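Local coordinates for protein N-hydroxyarylamine O-acetyltransferase (PDB 4DMO) that probably transfers acetyl groups to arylamines and N-hydroxyarylamines, as other arylamine N-acetyltransferases do, and has an unusual Cys-His-Glu catalytic triad, at residues L70-N75 with T200-I205; F128-P133 with L218-T223; L74-Y79 with G109-V114; K160-L165 with A187-E192; Y122-G127 with L134-F139. One frame throughout, in Å; residues are numbered along the deposited sequence.

Interactions 1, 2 and 3 are buried; interactions 4 and 5 are partly buried. Interactions 1 and 3 share helix 71-84: one face meets helix 195-207, and N75 reaches strand 103-117. Interactions 3, 4 and 5 reach the same antiparallel sheet, and strands 103-117 and 120-124 are neighbours in it. Interaction 2 brings a loop to the strand 218-223 of another sheet. The chemistry differs accordingly. Interaction 2 is apolar, interaction 1 adds waters to a ring contact, interaction 3 has a buried amide-to-carbonyl bond and a water joining N75 and T113, and interactions 4 and 5 rest on backbone bonds. C71, H110 and E125, which fit the Cys-His-Glu triad, belong to segments of interactions 1, 3 and 5.

Interaction 1 of 5, residues L70-N75 with T200-I205; sequences LCYELN and TAQKII
Y72 and Q202 mark the closest backbone approach, where helices 71-75 and 200-205 run roughly antiparallel, their axes 148° and 9.9 Å apart. The Y72 ring carries the contact. CA of Q202 sits over the centre of one face, 3.8 Å from the ring centroid, in a CH-pi contact. CB of L70 lies over the opposite face, offset toward the rim. CB of I205 approaches obliquely, 3.6 Å from CE1 of Y72. Its CG2 lies at the ring edge and also meets CD1 of L70 at 3.9 Å. The extended Q202 chain crosses the ring at about a right angle and brings OE1 to 3.4 Å from CE2 of Y72. Water 1 lies between OH of Y72 and OE1 of Q202, while NE2 of Q202 binds K51 O. E73 OE2 accepts the backbone N of L70, the N-cap residue, and E73 OE1 is held by N44 and K61. Around the pair, I45 of helix 43-46 touches L70, Y72 and I205, and strand 103-117 backs A201 and I205.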
# COMPACT_ATOMS: atom_id res chain seq x y z
N LEU A 70 -0.30 -4.80 4.75
CA LEU A 70 0.95 -4.50 4.05
C LEU A 70 0.73 -4.55 2.54
O LEU A 70 -0.38 -4.78 2.07
CB LEU A 70 2.05 -5.50 4.49
CG LEU A 70 2.37 -5.43 6.01
CD1 LEU A 70 3.46 -6.38 6.43
CD2 LEU A 70 2.75 -4.01 6.45
N CYS A 71 1.81 -4.33 1.78
CA CYS A 71 1.71 -4.14 0.35
C CYS A 71 1.02 -5.32 -0.34
O CYS A 71 0.26 -5.11 -1.27
CB CYS A 71 3.11 -3.91 -0.27
SG CYS A 71 4.18 -5.32 -0.21
N TYR A 72 1.29 -6.54 0.12
CA TYR A 72 0.75 -7.74 -0.49
C TYR A 72 -0.69 -7.99 -0.08
O TYR A 72 -1.29 -8.98 -0.54
CB TYR A 72 1.62 -8.98 -0.14
CG TYR A 72 1.88 -9.15 1.35
CD1 TYR A 72 3.11 -8.79 1.91
CD2 TYR A 72 0.89 -9.61 2.20
CE1 TYR A 72 3.35 -8.92 3.29
CE2 TYR A 72 1.12 -9.74 3.57
CZ TYR A 72 2.34 -9.41 4.10
OH TYR A 72 2.54 -9.53 5.44
N GLU A 73 -1.22 -7.15 0.80
CA GLU A 73 -2.64 -7.14 1.12
C GLU A 73 -3.35 -5.93 0.49
O GLU A 73 -4.43 -6.06 -0.07
CB GLU A 73 -2.87 -7.19 2.64
CG GLU A 73 -2.30 -8.42 3.33
CD GLU A 73 -2.26 -8.30 4.86
OE1 GLU A 73 -2.90 -9.10 5.57
OE2 GLU A 73 -1.59 -7.38 5.38
N LEU A 74 -2.76 -4.73 0.59
CA LEU A 74 -3.46 -3.52 0.11
C LEU A 74 -3.50 -3.50 -1.41
O LEU A 74 -4.53 -3.17 -1.99
CB LEU A 74 -2.82 -2.22 0.62
CG LEU A 74 -2.76 -2.07 2.15
CD1 LEU A 74 -2.21 -0.72 2.64
CD2 LEU A 74 -4.11 -2.29 2.74
N ASN A 75 -2.41 -3.85 -2.08
CA ASN A 75 -2.42 -3.79 -3.53
C ASN A 75 -3.30 -4.86 -4.19
O ASN A 75 -4.02 -4.56 -5.15
CB ASN A 75 -1.00 -3.74 -4.09
CG ASN A 75 -0.39 -2.40 -3.93
OD1 ASN A 75 -1.06 -1.39 -4.05
ND2 ASN A 75 0.89 -2.36 -3.58
N THR A 200 3.44 -15.82 -1.46
CA THR A 200 4.87 -15.97 -1.29
C THR A 200 5.54 -14.72 -0.74
O THR A 200 6.49 -14.79 0.07
CB THR A 200 5.50 -16.41 -2.65
OG1 THR A 200 5.18 -17.80 -2.85
CG2 THR A 200 7.03 -16.22 -2.68
N ALA A 201 5.06 -13.55 -1.14
CA ALA A 201 5.60 -12.31 -0.59
C ALA A 201 5.26 -12.25 0.90
O ALA A 201 6.09 -11.88 1.75
CB ALA A 201 5.03 -11.09 -1.34
N GLN A 202 4.03 -12.64 1.23
CA GLN A 202 3.62 -12.71 2.63
C GLN A 202 4.54 -13.60 3.45
O GLN A 202 5.04 -13.18 4.50
CB GLN A 202 2.18 -13.22 2.75
CG GLN A 202 1.63 -13.20 4.20
CD GLN A 202 0.11 -13.37 4.27
OE1 GLN A 202 -0.61 -12.47 4.73
NE2 GLN A 202 -0.38 -14.52 3.82
N LYS A 203 4.77 -14.81 2.96
CA LYS A 203 5.60 -15.75 3.67
C LYS A 203 6.95 -15.13 3.89
O LYS A 203 7.51 -15.22 4.98
CB LYS A 203 5.73 -17.06 2.88
CG LYS A 203 6.37 -18.23 3.66
CD LYS A 203 6.56 -19.51 2.78
CE LYS A 203 7.30 -20.68 3.51
NZ LYS A 203 6.48 -21.35 4.59
N ILE A 204 7.49 -14.50 2.85
CA ILE A 204 8.78 -13.85 2.95
C ILE A 204 8.77 -12.78 4.04
O ILE A 204 9.62 -12.77 4.92
CB ILE A 204 9.20 -13.23 1.60
CG1 ILE A 204 9.56 -14.34 0.62
CG2 ILE A 204 10.38 -12.30 1.78
CD1 ILE A 204 9.46 -13.95 -0.82
N ILE A 205 7.80 -11.88 3.98
CA ILE A 205 7.73 -10.80 4.95
C ILE A 205 7.39 -11.33 6.37
O ILE A 205 7.92 -10.85 7.38
CB ILE A 205 6.69 -9.70 4.50
CG1 ILE A 205 7.16 -8.96 3.22
CG2 ILE A 205 6.41 -8.72 5.61
CD1 ILE A 205 8.52 -8.29 3.31
O HOH W 1 0.53 -10.54 6.55
O HOH W 2 -3.25 -11.76 5.31

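Interaction 2 of 5, residues F128-P133 with L218-T223; sequences FGSYLP and LIVKLT
S130 and V220 meet through carbon because of how each is rotated. In S130 chi1 of 64° folds OG back between the backbone N and the carbonyl carbon, which leaves CB to make the closest approach. In V220 chi1 of 56° places CG2 opposite the backbone N. CB of S130 and CG2 of V220 then touch at 3.5 Å. The other methyl of V220, CG1, faces the G129 backbone, 4.2 Å from its C. L222 reaches across with both branches. Its CD2 packs 4.0 Å from CB of S130, and its CD1 lies 4.1 Å from CD1 of L132. A type II' beta turn from F128 to Y131 shapes the loop, closed by a bond of 2.9 Å from Y131 N to F128 O. G129 fills the second turn position, where its positive phi suits glycine. An inverse gamma turn centred on Y131 follows and carries the chain on to L132. A35 of helix 27-37 touches both L132 and L222. No hydrogen bond crosses between the loop and the strand. The contact therefore depends on methyl groups of V220 and L222 packed against S130 CB, the G129 backbone and L132. Some backbone groups bond to other parts of the chain instead: L132 O to the hydroxyls of S146 and T148, and the V220 backbone to F40 of strand 40-41.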
# COMPACT_ATOMS: atom_id res chain seq x y z
N PHE A 128 2.59 1.05 -0.46
CA PHE A 128 4.02 1.28 -0.20
C PHE A 128 4.18 2.16 1.01
O PHE A 128 4.74 3.26 0.93
CB PHE A 128 4.68 1.98 -1.41
CG PHE A 128 6.19 1.99 -1.39
CD1 PHE A 128 6.88 3.05 -1.94
CD2 PHE A 128 6.91 0.94 -0.85
CE1 PHE A 128 8.29 3.07 -1.94
CE2 PHE A 128 8.29 0.96 -0.86
CZ PHE A 128 8.98 2.03 -1.41
N GLY A 129 3.70 1.68 2.16
CA GLY A 129 3.71 2.49 3.37
C GLY A 129 2.98 3.81 3.18
O GLY A 129 1.86 3.85 2.68
N SER A 130 3.61 4.90 3.60
CA SER A 130 3.06 6.23 3.39
C SER A 130 3.62 6.89 2.11
O SER A 130 3.29 8.02 1.78
CB SER A 130 3.40 7.10 4.60
OG SER A 130 4.80 7.25 4.70
N TYR A 131 4.43 6.16 1.36
CA TYR A 131 5.01 6.69 0.14
C TYR A 131 4.07 6.51 -1.04
O TYR A 131 4.36 5.79 -1.98
CB TYR A 131 6.36 6.02 -0.11
CG TYR A 131 7.36 6.41 0.96
CD1 TYR A 131 7.70 7.72 1.15
CD2 TYR A 131 7.93 5.47 1.79
CE1 TYR A 131 8.60 8.10 2.12
CE2 TYR A 131 8.83 5.83 2.77
CZ TYR A 131 9.16 7.15 2.93
OH TYR A 131 10.06 7.55 3.89
N LEU A 132 2.92 7.18 -0.97
CA LEU A 132 1.84 6.89 -1.88
C LEU A 132 1.66 7.97 -2.94
O LEU A 132 1.53 9.15 -2.62
CB LEU A 132 0.53 6.71 -1.09
CG LEU A 132 0.51 5.57 -0.03
CD1 LEU A 132 -0.80 5.57 0.80
CD2 LEU A 132 0.74 4.16 -0.68
N PRO A 133 1.61 7.57 -4.20
CA PRO A 133 1.42 8.55 -5.28
C PRO A 133 0.01 9.18 -5.27
O PRO A 133 -0.15 10.24 -5.85
CB PRO A 133 1.65 7.72 -6.56
CG PRO A 133 2.37 6.49 -6.12
CD PRO A 133 1.84 6.21 -4.73
N LEU A 218 3.99 -1.75 13.55
CA LEU A 218 4.21 -0.65 12.65
C LEU A 218 2.86 -0.30 12.00
O LEU A 218 2.25 -1.15 11.34
CB LEU A 218 5.23 -1.08 11.61
CG LEU A 218 5.99 -0.06 10.81
CD1 LEU A 218 7.10 -0.79 10.03
CD2 LEU A 218 5.08 0.66 9.86
N ILE A 219 2.38 0.91 12.22
CA ILE A 219 1.11 1.36 11.62
C ILE A 219 1.28 2.78 11.09
O ILE A 219 1.61 3.67 11.86
CB ILE A 219 -0.05 1.42 12.63
CG1 ILE A 219 -0.30 0.05 13.31
CG2 ILE A 219 -1.30 1.88 11.91
CD1 ILE A 219 0.37 -0.08 14.63
N VAL A 220 1.02 3.00 9.80
CA VAL A 220 1.04 4.35 9.26
C VAL A 220 -0.21 4.60 8.40
O VAL A 220 -0.73 3.69 7.75
CB VAL A 220 2.32 4.62 8.44
CG1 VAL A 220 2.47 3.62 7.38
CG2 VAL A 220 2.31 5.99 7.78
N LYS A 221 -0.70 5.84 8.43
CA LYS A 221 -1.81 6.25 7.61
C LYS A 221 -1.73 7.72 7.27
O LYS A 221 -1.43 8.53 8.13
CB LYS A 221 -3.12 6.00 8.32
CG LYS A 221 -4.28 6.09 7.39
CD LYS A 221 -5.61 5.76 8.08
CE LYS A 221 -6.04 6.80 9.08
NZ LYS A 221 -6.25 8.09 8.42
N LEU A 222 -2.02 8.06 6.02
CA LEU A 222 -2.16 9.47 5.67
C LEU A 222 -3.38 10.04 6.35
O LEU A 222 -4.33 9.33 6.70
CB LEU A 222 -2.27 9.65 4.15
CG LEU A 222 -1.01 9.08 3.47
CD1 LEU A 222 -1.04 9.44 2.04
CD2 LEU A 222 0.29 9.55 4.13
N THR A 223 -3.34 11.34 6.53
CA THR A 223 -4.44 12.06 7.11
C THR A 223 -4.73 13.26 6.23
O THR A 223 -4.05 13.47 5.23
CB THR A 223 -4.09 12.53 8.53
OG1 THR A 223 -2.96 13.41 8.46
CG2 THR A 223 -3.75 11.34 9.45

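Interaction 3 of 5, residues L74-Y79 with G109-V114; sequences LNPTMY and GHIATV
N75 and I111 join a helix to a strand in this buried contact, where helix 71-84 packs on strand 103-117 of the large antiparallel sheet. The two short segments run in nearly the same direction, 22° apart, with axes 7.1 Å from each other. The N75 amide is the main link. Its ND2 donates to I111 O at 2.9 Å, with the hydrogen bond angle at 152° and the donor slightly tilted from the carbonyl plane. T113 joins through water 3, which accepts from T113 OG1 at 2.7 Å and donates to N75 OD1 at 2.9 Å. The helix is kinked at P76, whose N can make no bond to the turn before. CG of P76 rests 4.2 Å from CG2 of I111. Farther along, CB of Y79 lies 3.8 Å from OG1 of T113, and T113 CG2 meets the Y79 ring at its edge. N75 ND2 also binds E125 OE2, and N75 OD1 takes V126 N. E125 OE1 in turn binds NE2 of H110. The amide is thus gripped at both ends. N75 acts as a second-shell residue, consistent with a part in placing the glutamate of the Cys-His-Glu triad.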
# COMPACT_ATOMS: atom_id res chain seq x y z
N LEU A 74 -2.76 -4.73 0.59
CA LEU A 74 -3.46 -3.52 0.11
C LEU A 74 -3.50 -3.50 -1.41
O LEU A 74 -4.53 -3.17 -1.99
CB LEU A 74 -2.82 -2.22 0.62
CG LEU A 74 -2.76 -2.07 2.15
CD1 LEU A 74 -2.21 -0.72 2.64
CD2 LEU A 74 -4.11 -2.29 2.74
N ASN A 75 -2.41 -3.85 -2.08
CA ASN A 75 -2.42 -3.79 -3.53
C ASN A 75 -3.30 -4.86 -4.19
O ASN A 75 -4.02 -4.56 -5.15
CB ASN A 75 -1.00 -3.74 -4.09
CG ASN A 75 -0.39 -2.40 -3.93
OD1 ASN A 75 -1.06 -1.39 -4.05
ND2 ASN A 75 0.89 -2.36 -3.58
N PRO A 76 -3.28 -6.09 -3.67
CA PRO A 76 -4.26 -7.05 -4.21
C PRO A 76 -5.70 -6.64 -3.90
O PRO A 76 -6.57 -6.86 -4.73
CB PRO A 76 -3.90 -8.35 -3.51
CG PRO A 76 -2.40 -8.21 -3.26
CD PRO A 76 -2.25 -6.77 -2.86
N THR A 77 -5.95 -6.03 -2.75
CA THR A 77 -7.28 -5.52 -2.46
C THR A 77 -7.75 -4.58 -3.57
O THR A 77 -8.88 -4.67 -4.02
CB THR A 77 -7.35 -4.75 -1.11
OG1 THR A 77 -7.02 -5.63 -0.05
CG2 THR A 77 -8.73 -4.18 -0.85
N MET A 78 -6.88 -3.64 -3.97
CA MET A 78 -7.23 -2.64 -4.97
C MET A 78 -7.35 -3.34 -6.33
O MET A 78 -8.30 -3.15 -7.07
CB MET A 78 -6.17 -1.53 -4.99
CG MET A 78 -6.29 -0.55 -6.16
SD MET A 78 -7.82 0.41 -6.20
CE MET A 78 -7.49 1.62 -4.94
N TYR A 79 -6.39 -4.19 -6.61
CA TYR A 79 -6.48 -5.06 -7.76
C TYR A 79 -7.89 -5.69 -7.93
O TYR A 79 -8.50 -5.52 -8.98
CB TYR A 79 -5.43 -6.16 -7.62
CG TYR A 79 -5.59 -7.30 -8.59
CD1 TYR A 79 -5.31 -7.12 -9.92
CD2 TYR A 79 -5.99 -8.56 -8.15
CE1 TYR A 79 -5.43 -8.16 -10.81
CE2 TYR A 79 -6.12 -9.60 -9.03
CZ TYR A 79 -5.83 -9.39 -10.36
OH TYR A 79 -5.95 -10.40 -11.27
N GLY A 109 9.68 -9.09 -1.85
CA GLY A 109 8.81 -8.70 -0.76
C GLY A 109 7.68 -7.78 -1.17
O GLY A 109 6.75 -7.56 -0.39
N HIS A 110 7.72 -7.23 -2.38
CA HIS A 110 6.71 -6.27 -2.77
C HIS A 110 5.76 -6.82 -3.82
O HIS A 110 6.12 -7.58 -4.72
CB HIS A 110 7.35 -4.97 -3.30
CG HIS A 110 6.38 -3.82 -3.42
ND1 HIS A 110 5.99 -3.06 -2.34
CD2 HIS A 110 5.74 -3.29 -4.50
CE1 HIS A 110 5.16 -2.11 -2.74
NE2 HIS A 110 5.01 -2.22 -4.05
N ILE A 111 4.52 -6.38 -3.71
CA ILE A 111 3.51 -6.67 -4.71
C ILE A 111 2.84 -5.37 -5.05
O ILE A 111 2.63 -4.55 -4.17
CB ILE A 111 2.46 -7.61 -4.20
CG1 ILE A 111 3.07 -8.96 -3.87
CG2 ILE A 111 1.30 -7.74 -5.20
CD1 ILE A 111 3.53 -9.74 -5.07
N ALA A 112 2.48 -5.20 -6.31
CA ALA A 112 1.79 -3.99 -6.77
C ALA A 112 0.90 -4.35 -7.94
O ALA A 112 0.85 -5.51 -8.38
CB ALA A 112 2.79 -2.92 -7.18
N THR A 113 0.20 -3.35 -8.44
CA THR A 113 -0.82 -3.53 -9.46
C THR A 113 -0.50 -2.71 -10.70
O THR A 113 -0.11 -1.55 -10.58
CB THR A 113 -2.17 -3.05 -8.91
OG1 THR A 113 -2.50 -3.75 -7.70
CG2 THR A 113 -3.28 -3.28 -9.92
N VAL A 114 -0.65 -3.27 -11.89
CA VAL A 114 -0.54 -2.45 -13.10
C VAL A 114 -1.88 -2.46 -13.84
O VAL A 114 -2.60 -3.48 -13.87
CB VAL A 114 0.59 -2.89 -14.03
CG1 VAL A 114 1.94 -2.81 -13.31
CG2 VAL A 114 0.32 -4.28 -14.53
O HOH W 3 -2.82 -1.47 -6.32

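Interaction 4 of 5, residues K160-L165 with A187-E192; sequences KGNYIL and AFYIEE
N162 and Y163 both face F188 in a classic beta bulge, where strands 163-168 and 183-188 of the larger antiparallel sheet meet. The tight part is centred on F188. Its O accepts from Y163 N, which comes nearly along the C=O axis, and from N162 N, more bent at 134° and above the carbonyl plane. F188 N returns a bond to Y163 O at 3.0 Å. With chi1 at 63° the F188 ring swings under Y163, whose CB lies 3.7 Å from its centroid. The two rings are nearly parallel but slid apart. CA of G161 lies 3.4 Å from the Y189 ring centroid, over the face. K160 NZ forms a salt bridge with D107, and K160 makes a cation-pi contact with W104 of the ligand pocket. On the solvent side, packing gives way to polar bonds of N162 to I190 and the exposed E191. OD1 takes I190 N in its carbonyl plane at 3.0 Å, and ND2 gives a nearly straight bond of 170° to the syn lone pair of E191 OE1.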
# COMPACT_ATOMS: atom_id res chain seq x y z
N LYS A 160 16.76 -6.68 -9.53
CA LYS A 160 15.50 -6.95 -8.82
C LYS A 160 14.28 -6.65 -9.68
O LYS A 160 13.15 -6.65 -9.19
CB LYS A 160 15.43 -6.12 -7.54
CG LYS A 160 16.49 -6.46 -6.50
CD LYS A 160 16.52 -7.97 -6.12
CE LYS A 160 17.53 -8.21 -4.97
NZ LYS A 160 17.55 -9.65 -4.52
N GLY A 161 14.49 -6.40 -10.96
CA GLY A 161 13.39 -6.07 -11.83
C GLY A 161 13.87 -5.53 -13.16
O GLY A 161 15.07 -5.47 -13.43
N ASN A 162 12.92 -5.15 -14.01
CA ASN A 162 13.24 -4.46 -15.24
C ASN A 162 12.59 -3.09 -15.32
O ASN A 162 12.71 -2.41 -16.34
CB ASN A 162 12.87 -5.29 -16.47
CG ASN A 162 11.56 -6.00 -16.33
OD1 ASN A 162 10.55 -5.41 -15.92
ND2 ASN A 162 11.57 -7.29 -16.63
N TYR A 163 11.90 -2.68 -14.24
CA TYR A 163 11.40 -1.31 -14.11
C TYR A 163 11.65 -0.82 -12.69
O TYR A 163 12.01 -1.59 -11.80
CB TYR A 163 9.90 -1.22 -14.40
CG TYR A 163 9.52 -1.27 -15.86
CD1 TYR A 163 9.34 -0.09 -16.57
CD2 TYR A 163 9.33 -2.47 -16.52
CE1 TYR A 163 8.99 -0.10 -17.89
CE2 TYR A 163 8.97 -2.50 -17.85
CZ TYR A 163 8.80 -1.30 -18.53
OH TYR A 163 8.45 -1.26 -19.87
N ILE A 164 11.49 0.46 -12.49
CA ILE A 164 11.70 1.02 -11.17
C ILE A 164 10.69 2.10 -10.91
O ILE A 164 10.21 2.78 -11.84
CB ILE A 164 13.12 1.63 -10.98
CG1 ILE A 164 13.31 2.88 -11.84
CG2 ILE A 164 14.21 0.59 -11.26
CD1 ILE A 164 14.72 3.55 -11.64
N LEU A 165 10.36 2.24 -9.63
CA LEU A 165 9.60 3.37 -9.14
C LEU A 165 10.52 4.24 -8.34
O LEU A 165 11.05 3.84 -7.29
CB LEU A 165 8.44 2.92 -8.26
CG LEU A 165 7.67 4.14 -7.79
CD1 LEU A 165 6.90 4.72 -8.95
CD2 LEU A 165 6.77 3.83 -6.62
N ALA A 187 12.20 -1.75 -7.23
CA ALA A 187 12.35 -2.33 -8.53
C ALA A 187 11.30 -3.42 -8.66
O ALA A 187 10.98 -4.12 -7.69
CB ALA A 187 13.76 -2.92 -8.67
N PHE A 188 10.77 -3.58 -9.87
CA PHE A 188 9.81 -4.66 -10.14
C PHE A 188 9.97 -5.19 -11.56
O PHE A 188 10.55 -4.52 -12.40
CB PHE A 188 8.37 -4.20 -9.93
CG PHE A 188 7.94 -3.09 -10.88
CD1 PHE A 188 8.28 -1.77 -10.63
CD2 PHE A 188 7.17 -3.38 -12.00
CE1 PHE A 188 7.86 -0.76 -11.49
CE2 PHE A 188 6.77 -2.37 -12.86
CZ PHE A 188 7.11 -1.06 -12.59
N TYR A 189 9.44 -6.39 -11.79
CA TYR A 189 9.34 -6.98 -13.11
C TYR A 189 7.93 -6.71 -13.68
O TYR A 189 6.94 -6.83 -12.95
CB TYR A 189 9.60 -8.49 -13.03
CG TYR A 189 10.98 -8.87 -12.59
CD1 TYR A 189 12.05 -8.83 -13.49
CD2 TYR A 189 11.25 -9.27 -11.26
CE1 TYR A 189 13.36 -9.18 -13.10
CE2 TYR A 189 12.57 -9.64 -10.85
CZ TYR A 189 13.61 -9.58 -11.80
OH TYR A 189 14.90 -9.91 -11.46
N ILE A 190 7.84 -6.33 -14.96
CA ILE A 190 6.55 -6.03 -15.59
C ILE A 190 5.73 -7.30 -15.83
O ILE A 190 4.52 -7.25 -16.03
CB ILE A 190 6.73 -5.27 -16.95
CG1 ILE A 190 5.41 -4.70 -17.45
CG2 ILE A 190 7.34 -6.20 -18.00
CD1 ILE A 190 4.66 -3.84 -16.43
N GLU A 191 6.42 -8.44 -15.81
CA GLU A 191 5.81 -9.76 -15.99
C GLU A 191 4.73 -10.05 -14.92
O GLU A 191 4.95 -9.92 -13.72
CB GLU A 191 6.90 -10.84 -15.97
CG GLU A 191 7.79 -10.91 -17.26
CD GLU A 191 8.88 -9.83 -17.37
OE1 GLU A 191 9.27 -9.21 -16.35
OE2 GLU A 191 9.35 -9.59 -18.50
N GLU A 192 3.57 -10.48 -15.39
CA GLU A 192 2.41 -10.73 -14.55
C GLU A 192 2.56 -11.91 -13.59
O GLU A 192 3.13 -12.96 -13.91
CB GLU A 192 1.18 -10.94 -15.42
CG GLU A 192 0.12 -11.79 -14.77
CD GLU A 192 -1.20 -11.70 -15.49
OE1 GLU A 192 -1.35 -10.76 -16.30
OE2 GLU A 192 -2.07 -12.56 -15.26

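Interaction 5 of 5, residues Y122-G127 with L134-F139; sequences YLIEVG and LAPVPF
Y122, L123 and V137 bury much of the surface where strand 120-124 meets the short strand 137-138, outermost in the sheet. L123 and V137 form a hydrogen-bonded antiparallel pair. L123 N donates to V137 O at 2.8 Å, and V137 N donates to L123 O at 3.0 Å, the second nearly straight at 171°. Their CB atoms lie on one face of the sheet, where I153 of strand 149-158 touches both side chains. Y122 pairs with P138 on the other face as a non-hydrogen-bonded pair. Chi1 of -60° sets its ring obliquely across P138, with CD2 3.6 Å from P138 CA and CE2 3.7 Å from P138 CB. P136 adds its CB, 3.8 Å from CD2 of Y122, and also packs on CD1 of I124. F139 turns its ring edge to the backbone, CE1 coming 3.6 Å from L123 N. Past P136 direct pairing stops. Water 4 then joins L123 O, E125 N and A135 O, and water 5 joins E125 O to L134 N. E125 OE2 accepts G127 N at 2.8 Å. V137 is flanked by two prolines, which carry no N-H. It is the one amide donor of residues 136-138, so the strand pairing rests on V137 and the waters carry the link onward toward E125.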
# COMPACT_ATOMS: atom_id res chain seq x y z
N TYR A 122 -0.21 1.94 -16.48
CA TYR A 122 -0.10 2.70 -15.25
C TYR A 122 0.16 1.77 -14.10
O TYR A 122 -0.43 0.70 -14.02
CB TYR A 122 -1.38 3.51 -14.97
CG TYR A 122 -1.71 4.50 -16.07
CD1 TYR A 122 -2.30 4.08 -17.23
CD2 TYR A 122 -1.41 5.85 -15.92
CE1 TYR A 122 -2.58 4.95 -18.24
CE2 TYR A 122 -1.68 6.74 -16.93
CZ TYR A 122 -2.28 6.29 -18.09
OH TYR A 122 -2.57 7.16 -19.10
N LEU A 123 1.06 2.18 -13.21
CA LEU A 123 1.28 1.50 -11.95
C LEU A 123 0.28 2.03 -10.94
O LEU A 123 0.21 3.24 -10.69
CB LEU A 123 2.68 1.80 -11.45
CG LEU A 123 3.18 1.25 -10.12
CD1 LEU A 123 3.44 -0.25 -10.19
CD2 LEU A 123 4.43 2.01 -9.76
N ILE A 124 -0.51 1.13 -10.36
CA ILE A 124 -1.41 1.48 -9.27
C ILE A 124 -0.80 1.09 -7.91
O ILE A 124 -0.71 -0.10 -7.56
CB ILE A 124 -2.78 0.79 -9.47
CG1 ILE A 124 -3.28 1.05 -10.90
CG2 ILE A 124 -3.77 1.23 -8.40
CD1 ILE A 124 -3.36 2.56 -11.31
N GLU A 125 -0.39 2.09 -7.14
CA GLU A 125 0.34 1.85 -5.90
C GLU A 125 -0.37 2.46 -4.71
O GLU A 125 -0.36 3.68 -4.50
CB GLU A 125 1.78 2.39 -5.99
CG GLU A 125 2.62 2.15 -4.76
CD GLU A 125 2.70 0.68 -4.40
OE1 GLU A 125 3.35 -0.09 -5.15
OE2 GLU A 125 2.12 0.29 -3.35
N VAL A 126 -0.94 1.57 -3.89
CA VAL A 126 -1.66 1.98 -2.69
C VAL A 126 -1.10 1.33 -1.40
O VAL A 126 -1.66 1.53 -0.31
CB VAL A 126 -3.16 1.68 -2.83
CG1 VAL A 126 -3.69 2.42 -4.03
CG2 VAL A 126 -3.39 0.18 -2.98
N GLY A 127 0.03 0.62 -1.51
CA GLY A 127 0.52 -0.18 -0.40
C GLY A 127 1.94 0.04 0.08
O GLY A 127 2.42 -0.69 0.95
N LEU A 134 -0.97 8.52 -4.64
CA LEU A 134 -2.37 8.99 -4.60
C LEU A 134 -2.98 9.17 -5.98
O LEU A 134 -4.00 9.84 -6.16
CB LEU A 134 -2.48 10.27 -3.79
CG LEU A 134 -1.88 10.07 -2.41
CD1 LEU A 134 -1.93 11.36 -1.67
CD2 LEU A 134 -2.61 9.02 -1.63
N ALA A 135 -2.35 8.56 -6.97
CA ALA A 135 -2.89 8.54 -8.32
C ALA A 135 -2.11 7.51 -9.13
O ALA A 135 -1.03 7.08 -8.71
CB ALA A 135 -2.78 9.92 -8.95
N PRO A 136 -2.66 7.08 -10.27
CA PRO A 136 -1.90 6.20 -11.17
C PRO A 136 -0.58 6.84 -11.63
O PRO A 136 -0.49 8.04 -11.85
CB PRO A 136 -2.86 6.02 -12.37
CG PRO A 136 -4.20 6.28 -11.82
CD PRO A 136 -4.00 7.37 -10.80
N VAL A 137 0.45 6.02 -11.74
CA VAL A 137 1.73 6.48 -12.23
C VAL A 137 1.93 5.92 -13.63
O VAL A 137 2.03 4.69 -13.83
CB VAL A 137 2.91 6.03 -11.32
CG1 VAL A 137 4.23 6.65 -11.83
CG2 VAL A 137 2.64 6.41 -9.86
N PRO A 138 1.97 6.81 -14.62
CA PRO A 138 2.12 6.36 -16.01
C PRO A 138 3.52 5.83 -16.28
O PRO A 138 4.52 6.44 -15.92
CB PRO A 138 1.86 7.63 -16.81
CG PRO A 138 2.32 8.74 -15.90
CD PRO A 138 1.99 8.28 -14.50
N PHE A 139 3.56 4.68 -16.93
CA PHE A 139 4.81 4.11 -17.36
C PHE A 139 5.54 5.01 -18.38
O PHE A 139 6.76 4.89 -18.55
CB PHE A 139 4.57 2.73 -17.97
CG PHE A 139 4.57 1.60 -16.97
CD1 PHE A 139 3.58 1.51 -16.00
CD2 PHE A 139 5.56 0.62 -17.01
CE1 PHE A 139 3.58 0.46 -15.09
CE2 PHE A 139 5.57 -0.43 -16.09
CZ PHE A 139 4.57 -0.52 -15.14
O HOH W 4 0.07 4.63 -8.25
O HOH W 5 -1.59 5.92 -3.47